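Local coordinates for 2-dehydro-3-deoxy-D-arabinonate dehydratase (Sulfolobus solfataricus, PDB 2Q18), which catalyses the metal-dependent dehydration of 2-dehydro-3-deoxy-D-arabinonate to 2,5-dioxopentanoate in a pentose oxidation pathway, at residues I67-D72 with C188-V193; P74-S79 with F116-P121. All coordinates share one frame; numbering follows the deposited sequence.

Contact 1. Residues I67-D72 with C188-V193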
loop_
_atom_site.group_PDB
_atom_site.type_symbol
_atom_site.label_atom_id
_atom_site.label_comp_id
_atom_site.label_asym_id
_atom_site.label_seq_id
_atom_site.Cartn_x
_atom_site.Cartn_y
_atom_site.Cartn_z
ATOM N N ILE A 67 19.933 -8.349 -15.482
ATOM C CA ILE A 67 20.599 -7.357 -14.642
ATOM C C ILE A 67 20.130 -5.945 -15.021
ATOM O O ILE A 67 19.791 -5.679 -16.178
ATOM C CB ILE A 67 22.153 -7.508 -14.686
ATOM C CG1 ILE A 67 22.817 -6.734 -13.539
ATOM C CG2 ILE A 67 22.715 -7.128 -16.081
ATOM C CD1 ILE A 67 24.289 -7.077 -13.309
ATOM N N THR A 68 20.070 -5.058 -14.036
ATOM C CA THR A 68 19.608 -3.689 -14.271
ATOM C C THR A 68 20.345 -2.722 -13.339
ATOM O O THR A 68 21.400 -3.071 -12.799
ATOM C CB THR A 68 18.048 -3.589 -14.168
ATOM O OG1 THR A 68 17.616 -2.275 -14.548
ATOM C CG2 THR A 68 17.540 -3.930 -12.754
ATOM N N LYS A 69 19.819 -1.511 -13.173
ATOM C CA LYS A 69 20.327 -0.584 -12.151
ATOM C C LYS A 69 20.310 -1.300 -10.802
ATOM O O LYS A 69 19.301 -1.911 -10.455
ATOM C CB LYS A 69 19.443 0.665 -12.064
ATOM C CG LYS A 69 19.497 1.579 -13.274
ATOM C CD LYS A 69 18.457 2.699 -13.172
ATOM C CE LYS A 69 17.063 2.192 -13.532
ATOM N NZ LYS A 69 16.115 3.293 -13.782
ATOM N N PRO A 70 21.433 -1.269 -10.059
ATOM C CA PRO A 70 21.467 -1.923 -8.744
ATOM C C PRO A 70 20.531 -1.298 -7.694
ATOM O O PRO A 70 20.109 -1.990 -6.762
ATOM C CB PRO A 70 22.935 -1.798 -8.313
ATOM C CG PRO A 70 23.490 -0.693 -9.123
ATOM C CD PRO A 70 22.736 -0.679 -10.419
ATOM N N ILE A 71 20.226 -0.009 -7.841
ATOM C CA ILE A 71 19.232 0.678 -7.003
ATOM C C ILE A 71 18.451 1.662 -7.859
ATOM O O ILE A 71 18.846 1.958 -8.992
ATOM C CB ILE A 71 19.866 1.479 -5.804
ATOM C CG1 ILE A 71 20.769 2.618 -6.310
ATOM C CG2 ILE A 71 20.586 0.546 -4.810
ATOM C CD1 ILE A 71 21.246 3.584 -5.218
ATOM N N ASP A 72 17.344 2.157 -7.314
ATOM C CA ASP A 72 16.663 3.324 -7.859
ATOM C C ASP A 72 17.113 4.540 -7.046
ATOM O O ASP A 72 16.604 4.768 -5.945
ATOM C CB ASP A 72 15.136 3.157 -7.781
ATOM C CG ASP A 72 14.629 1.966 -8.592
ATOM O OD1 ASP A 72 15.001 1.847 -9.779
ATOM O OD2 ASP A 72 13.852 1.147 -8.042
ATOM N N CYS A 188 21.897 8.980 -18.373
ATOM C CA CYS A 188 22.685 8.537 -17.241
ATOM C C CYS A 188 22.664 7.015 -17.106
ATOM O O CYS A 188 21.601 6.402 -17.199
ATOM C CB CYS A 188 22.089 9.180 -15.977
ATOM S SG CYS A 188 22.981 8.842 -14.511
ATOM N N ALA A 189 23.833 6.412 -16.874
ATOM C CA ALA A 189 23.932 4.969 -16.642
ATOM C C ALA A 189 24.853 4.664 -15.477
ATOM O O ALA A 189 25.847 5.357 -15.281
ATOM C CB ALA A 189 24.429 4.254 -17.889
ATOM N N PHE A 190 24.538 3.622 -14.711
ATOM C CA PHE A 190 25.401 3.236 -13.594
ATOM C C PHE A 190 25.325 1.760 -13.229
ATOM O O PHE A 190 24.340 1.084 -13.513
ATOM C CB PHE A 190 25.169 4.131 -12.356
ATOM C CG PHE A 190 23.862 3.880 -11.647
ATOM C CD1 PHE A 190 23.813 3.047 -10.531
ATOM C CD2 PHE A 190 22.693 4.493 -12.080
ATOM C CE1 PHE A 190 22.603 2.815 -9.863
ATOM C CE2 PHE A 190 21.481 4.264 -11.422
ATOM C CZ PHE A 190 21.440 3.423 -10.314
ATOM N N GLY A 191 26.379 1.285 -12.575
ATOM C CA GLY A 191 26.505 -0.112 -12.199
ATOM C C GLY A 191 27.835 -0.679 -12.668
ATOM O O GLY A 191 28.811 0.065 -12.800
ATOM N N PRO A 192 27.890 -2.001 -12.930
ATOM C CA PRO A 192 26.785 -2.961 -12.800
ATOM C C PRO A 192 26.479 -3.314 -11.344
ATOM O O PRO A 192 25.458 -3.948 -11.062
ATOM C CB PRO A 192 27.289 -4.199 -13.557
ATOM C CG PRO A 192 28.770 -4.082 -13.570
ATOM C CD PRO A 192 29.134 -2.634 -13.414
ATOM N N VAL A 193 27.366 -2.903 -10.443
ATOM C CA VAL A 193 27.222 -3.150 -9.015
ATOM C C VAL A 193 27.435 -1.870 -8.214
ATOM O O VAL A 193 28.006 -0.893 -8.714
ATOM C CB VAL A 193 28.233 -4.217 -8.496
ATOM C CG1 VAL A 193 27.926 -5.603 -9.068
ATOM C CG2 VAL A 193 29.685 -3.803 -8.802
HETATM O O HOH W 1 22.689 -4.396 -10.870
HETATM O O HOH W 2 23.673 -1.603 -13.619
#
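Phe190, on strand 188-195, pushes its ring against the bend formed by Lys69, Pro70 and Ile71, and illustrates how one aromatic side chain can hold an irregular loop. From CB the chain turns back over its own backbone, CG lying between the backbone N and the carbonyl carbon (chi1 72°). Next, CD1 reaches Pro70 CD at 3.9 Å. One step out, CE1 comes within 3.5 Å of the same Pro70 CD, while Ile71 CG1 touches CE1 too, its side chain running at about a right angle to that of Phe190. On the other branch CE2 rests 3.8 Å from Lys69 CG, against the aliphatic stem of a lysine whose NZ continues to the carbonyl oxygens of Pro121 and Cys124. At the tip, CZ presents the ring edge to Ile71 O, 3.3 Å away. A leucine in place of Phe190 would probably leave Ile71 O without this edge and open a gap beside the lysine stem.

Polar contact passes through water: one molecule donates to both Thr68 O and Phe190 O, and a second lies within bonding reach of Thr68 O and Pro192 O, 2.8 Å from Pro192 O, though it may not serve both at once. Gly191 has backbone angles that call for glycine, and a CB there would also press toward Pro70 CD. Past the cis peptide before Pro192, CB of that proline lies 4.2 Å from Ile67 CD1. The arrangement seats the loop between strands 65-67 and 76-80 on strand 188-195 of the FAH-family fold, where the chain turns a corner at Pro192, beside strand 2-8.

Contact 2. Residues P74-S79 with F116-P121; sequences PEVWGS and FFKATP
Val76 O is gripped by two neighbouring amides, Lys118 N at 2.7 Å and Ala119 N at 3.1 Å, both arriving from the same face of its carbonyl plane. Two residues thus answer one, the definition of a classic beta bulge. Val76 N returns a bond to Ala119 O, and beyond the bulge Gly78 and Phe116 exchange a regular antiparallel pair, with Gly78 N to Phe116 O nearly straight at 170°. On the tryptophan side, Trp77 NE1 points in its ring plane at the anti side of Glu75 OE1 (2.9 Å); Glu75 OE2 pairs with Arg123 of the second subunit.

Packing follows from this frame. Phe117 turns an edge to the face of Trp77 in a T-shaped stack, planes at 89°, and its CB sits over the six-membered ring. Gly78 CA lies over the Phe116 ring, 3.9 Å from its centroid, where a CB would clash. Lys118, its CG anti to the backbone N (chi1 172°), runs alongside Val76 before NZ reaches the carbonyl oxygens of Lys182 and Cys187. The chemistry implies two attachments: Glu75, Trp77 and Phe117 meet the second subunit, which Phe116 also touches from the other face, while Lys118, a bulge residue, ties the strand pair to the magnesium ligand Asp164 by a salt bridge.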
loop_
_atom_site.group_PDB
_atom_site.type_symbol
_atom_site.label_atom_id
_atom_site.label_comp_id
_atom_site.label_asym_id
_atom_site.label_seq_id
_atom_site.Cartn_x
_atom_site.Cartn_y
_atom_site.Cartn_z
ATOM N N PRO A 74 17.013 8.035 -5.690
ATOM C CA PRO A 74 15.948 9.036 -5.732
ATOM C C PRO A 74 16.394 10.321 -6.427
ATOM O O PRO A 74 15.590 10.967 -7.095
ATOM C CB PRO A 74 15.624 9.277 -4.253
ATOM C CG PRO A 74 16.106 8.035 -3.554
ATOM C CD PRO A 74 17.346 7.642 -4.308
ATOM N N GLU A 75 17.673 10.662 -6.287
ATOM C CA GLU A 75 18.254 11.811 -6.975
ATOM C C GLU A 75 19.640 11.457 -7.469
ATOM O O GLU A 75 20.358 10.688 -6.825
ATOM C CB GLU A 75 18.333 13.037 -6.047
ATOM C CG GLU A 75 16.972 13.534 -5.576
ATOM C CD GLU A 75 17.040 14.768 -4.679
ATOM O OE1 GLU A 75 18.130 15.362 -4.516
ATOM O OE2 GLU A 75 15.979 15.142 -4.143
ATOM N N VAL A 76 20.009 12.014 -8.620
ATOM C CA VAL A 76 21.379 11.901 -9.116
ATOM C C VAL A 76 21.929 13.298 -9.362
ATOM O O VAL A 76 21.318 14.109 -10.059
ATOM C CB VAL A 76 21.492 11.048 -10.410
ATOM C CG1 VAL A 76 22.953 10.909 -10.824
ATOM C CG2 VAL A 76 20.873 9.668 -10.213
ATOM N N TRP A 77 23.085 13.563 -8.768
ATOM C CA TRP A 77 23.763 14.840 -8.912
ATOM C C TRP A 77 25.162 14.605 -9.475
ATOM O O TRP A 77 25.731 13.519 -9.337
ATOM C CB TRP A 77 23.871 15.542 -7.554
ATOM C CG TRP A 77 22.558 16.023 -6.989
ATOM C CD1 TRP A 77 21.593 15.266 -6.387
ATOM C CD2 TRP A 77 22.084 17.376 -6.958
ATOM N NE1 TRP A 77 20.544 16.064 -5.982
ATOM C CE2 TRP A 77 20.821 17.364 -6.320
ATOM C CE3 TRP A 77 22.611 18.602 -7.396
ATOM C CZ2 TRP A 77 20.070 18.528 -6.118
ATOM C CZ3 TRP A 77 21.864 19.758 -7.198
ATOM C CH2 TRP A 77 20.607 19.712 -6.560
ATOM N N GLY A 78 25.718 15.636 -10.098
ATOM C CA GLY A 78 27.055 15.539 -10.647
ATOM C C GLY A 78 27.944 16.688 -10.235
ATOM O O GLY A 78 27.470 17.772 -9.892
ATOM N N SER A 79 29.244 16.423 -10.246
ATOM C CA SER A 79 30.248 17.460 -10.135
ATOM C C SER A 79 31.094 17.403 -11.404
ATOM O O SER A 79 31.155 16.372 -12.081
ATOM C CB SER A 79 31.107 17.250 -8.891
ATOM O OG SER A 79 31.695 18.472 -8.468
ATOM N N PHE A 116 25.716 20.065 -10.071
ATOM C CA PHE A 116 24.497 20.151 -10.880
ATOM C C PHE A 116 23.581 18.948 -10.661
ATOM O O PHE A 116 24.040 17.879 -10.269
ATOM C CB PHE A 116 24.832 20.324 -12.374
ATOM C CG PHE A 116 25.681 19.212 -12.947
ATOM C CD1 PHE A 116 25.087 18.089 -13.524
ATOM C CD2 PHE A 116 27.071 19.296 -12.923
ATOM C CE1 PHE A 116 25.866 17.058 -14.053
ATOM C CE2 PHE A 116 27.863 18.268 -13.451
ATOM C CZ PHE A 116 27.258 17.148 -14.016
ATOM N N PHE A 117 22.287 19.132 -10.903
ATOM C CA PHE A 117 21.336 18.025 -10.868
ATOM C C PHE A 117 21.442 17.258 -12.186
ATOM O O PHE A 117 21.379 17.856 -13.263
ATOM C CB PHE A 117 19.905 18.540 -10.663
ATOM C CG PHE A 117 18.881 17.443 -10.488
ATOM C CD1 PHE A 117 18.111 17.011 -11.567
ATOM C CD2 PHE A 117 18.686 16.845 -9.245
ATOM C CE1 PHE A 117 17.159 15.994 -11.411
ATOM C CE2 PHE A 117 17.742 15.830 -9.077
ATOM C CZ PHE A 117 16.977 15.403 -10.163
ATOM N N LYS A 118 21.586 15.940 -12.092
ATOM C CA LYS A 118 21.834 15.106 -13.270
ATOM C C LYS A 118 20.611 14.311 -13.731
ATOM O O LYS A 118 20.248 14.364 -14.909
ATOM C CB LYS A 118 23.033 14.177 -13.027
ATOM C CG LYS A 118 23.279 13.123 -14.124
ATOM C CD LYS A 118 23.536 13.757 -15.495
ATOM C CE LYS A 118 23.580 12.691 -16.582
ATOM N NZ LYS A 118 23.818 13.288 -17.939
ATOM N N ALA A 119 19.983 13.573 -12.817
ATOM C CA ALA A 119 18.882 12.704 -13.200
ATOM C C ALA A 119 17.946 12.335 -12.061
ATOM O O ALA A 119 18.327 12.332 -10.888
ATOM C CB ALA A 119 19.429 11.415 -13.872
ATOM N N THR A 120 16.710 12.033 -12.440
ATOM C CA THR A 120 15.769 11.299 -11.604
ATOM C C THR A 120 15.979 9.810 -11.930
ATOM O O THR A 120 16.589 9.497 -12.960
ATOM C CB THR A 120 14.328 11.717 -11.935
ATOM O OG1 THR A 120 14.127 11.636 -13.357
ATOM C CG2 THR A 120 14.067 13.155 -11.458
ATOM N N PRO A 121 15.497 8.889 -11.061
ATOM C CA PRO A 121 15.727 7.456 -11.299
ATOM C C PRO A 121 15.219 6.933 -12.659
ATOM O O PRO A 121 15.856 6.059 -13.252
ATOM C CB PRO A 121 14.992 6.767 -10.131
ATOM C CG PRO A 121 14.068 7.809 -9.563
ATOM C CD PRO A 121 14.744 9.123 -9.813
#

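Overall arrangement
The segments follow one another as 67-72, 74-79, 116-121 and 188-193, so the chain completes contact 2 before it returns to close contact 1. Their centres lie about 14 Å apart, and Pro73 alone separates the two leading segments. Contact 1 sets the loop between strands 65-67 and 76-80 against strand 188-195; contact 2 pairs 76-80 with 114-119. Besides the reach of Lys69 to Pro121, the two meet at Cys188, whose CB lies 3.9 Å from Lys118 CE and whose SG approaches Val76 CG1. Strand 156-167, which carries Asp164, pairs with 188-195 and touches Val76 and Phe116. Contact 2 borders the metal site, while contact 1 lies further off, the Phe190 side chain about 9 Å from that of the magnesium ligand Glu145.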